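Local coordinates for Roadblock/LAMTOR2 domain-containing protein (Streptomyces avermitilis, PDB 3LEQ) that is of unknown function but carries a Roadblock/LC7 domain, found in relatives that bind or regulate small GTPases or serve as dynein light chains, at residues 23-26 and 30-33. Residues are numbered along the deposited sequence; the frame is centred on the assembly and turned at random.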
loop_
_atom_site.group_PDB
_atom_site.type_symbol
_atom_site.label_atom_id
_atom_site.label_comp_id
_atom_site.label_asym_id
_atom_site.label_seq_id
_atom_site.Cartn_x
_atom_site.Cartn_y
_atom_site.Cartn_z
ATOM N N VAL A 23 1.707 1.525 -2.519
ATOM C CA VAL A 23 2.582 2.695 -2.424
ATOM C C VAL A 23 3.207 2.758 -1.045
ATOM O O VAL A 23 2.676 2.178 -0.078
ATOM C CB VAL A 23 1.816 4.040 -2.661
ATOM C CG1 VAL A 23 1.226 4.095 -4.045
ATOM C CG2 VAL A 23 0.706 4.263 -1.621
ATOM N N VAL A 24 4.318 3.478 -0.953
ATOM C CA VAL A 24 4.884 3.848 0.340
ATOM C C VAL A 24 4.889 5.390 0.426
ATOM O O VAL A 24 5.383 6.075 -0.478
ATOM C CB VAL A 24 6.290 3.290 0.538
ATOM C CG1 VAL A 24 6.910 3.861 1.816
ATOM C CG2 VAL A 24 6.258 1.752 0.582
ATOM N N LEU A 25 4.283 5.913 1.484
ATOM C CA LEU A 25 4.138 7.356 1.668
ATOM C C LEU A 25 5.001 7.804 2.839
ATOM O O LEU A 25 5.082 7.104 3.843
ATOM C CB LEU A 25 2.665 7.700 1.941
ATOM C CG LEU A 25 1.627 7.094 0.974
ATOM C CD1 LEU A 25 0.215 7.406 1.468
ATOM C CD2 LEU A 25 1.823 7.609 -0.481
ATOM N N SER A 26 5.612 8.984 2.724
ATOM C CA SER A 26 6.390 9.564 3.810
ATOM C C SER A 26 5.419 10.140 4.829
ATOM O O SER A 26 4.223 10.243 4.557
ATOM C CB SER A 26 7.283 10.685 3.277
ATOM O OG SER A 26 6.475 11.779 2.857
ATOM N N LEU A 30 3.998 12.432 0.905
ATOM C CA LEU A 30 4.711 12.265 -0.365
ATOM C C LEU A 30 4.764 10.811 -0.785
ATOM O O LEU A 30 5.025 9.945 0.031
ATOM C CB LEU A 30 6.145 12.780 -0.231
ATOM C CG LEU A 30 6.483 14.172 -0.726
ATOM C CD1 LEU A 30 7.811 14.624 -0.143
ATOM C CD2 LEU A 30 6.532 14.176 -2.244
ATOM N N VAL A 31 4.545 10.539 -2.063
ATOM C CA VAL A 31 4.771 9.174 -2.566
ATOM C C VAL A 31 6.280 8.950 -2.668
ATOM O O VAL A 31 6.950 9.626 -3.455
ATOM C CB VAL A 31 4.112 8.971 -3.953
ATOM C CG1 VAL A 31 4.318 7.532 -4.436
ATOM C CG2 VAL A 31 2.640 9.309 -3.879
ATOM N N VAL A 32 6.814 8.042 -1.849
ATOM C CA VAL A 32 8.246 7.711 -1.835
ATOM C C VAL A 32 8.519 6.597 -2.851
ATOM O O VAL A 32 9.608 6.495 -3.407
ATOM C CB VAL A 32 8.698 7.253 -0.415
ATOM C CG1 VAL A 32 10.155 6.742 -0.407
ATOM C CG2 VAL A 32 8.518 8.390 0.594
ATOM N N SER A 33 7.515 5.764 -3.090
ATOM C CA SER A 33 7.674 4.595 -3.943
ATOM C C SER A 33 6.300 4.099 -4.321
ATOM O O SER A 33 5.346 4.265 -3.545
ATOM C CB SER A 33 8.401 3.505 -3.158
ATOM O OG SER A 33 8.697 2.393 -3.970
#
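The carbonyl of V24 accepts two amide hydrogens at once, because V32 and S33 both face this one residue in a classic beta bulge. V32 N is the firmer donor, 2.8 Å from V24 O and nearly in line with its C=O bond; S33 N, at 3.4 Å from V24 O, adds a weak bond. V24 N in turn gives an almost straight bond (169° at the hydrogen) to S33 O, 2.9 Å away, although the donor sits 34° from the plane of that carbonyl. Toward the turn, S26 N reaches L30 O at 2.9 Å, within the carbonyl plane, and the same oxygen also meets the CA of L25 in a C-H...O contact.

S26 suits the hairpin end because its short hydroxyl can fold back over the backbone: with OG between N and the carbonyl carbon (chi1 68°), it takes a weak bond from L30 N at 3.2 Å from OG and another weak one from D28 N inside the turn. V32, helical in its backbone at the bulge, lays CG2 3.7 Å from the CB of S26. L25 and V31 form the non-hydrogen-bonded pair, and their methyls CD2 and CG2 meet at 3.9 Å, both side chains also touching A47 of helix 40-55. V24 and S33 point to the opposite face, toward L9 of helix 4-15; the short S33 packs against L5 and L9, and its hydroxyl can be buried because OG is hydrogen-bonded to D6 OD1.

The backbone polar groups thus hold together the hairpin that sets strand 31-34 at the edge of the chain's five-stranded antiparallel sheet, the doubly used V24 carbonyl absorbing the extra residue, while L25 and V31 pack on helix 40-55 and V24 and S33 on helix 4-15.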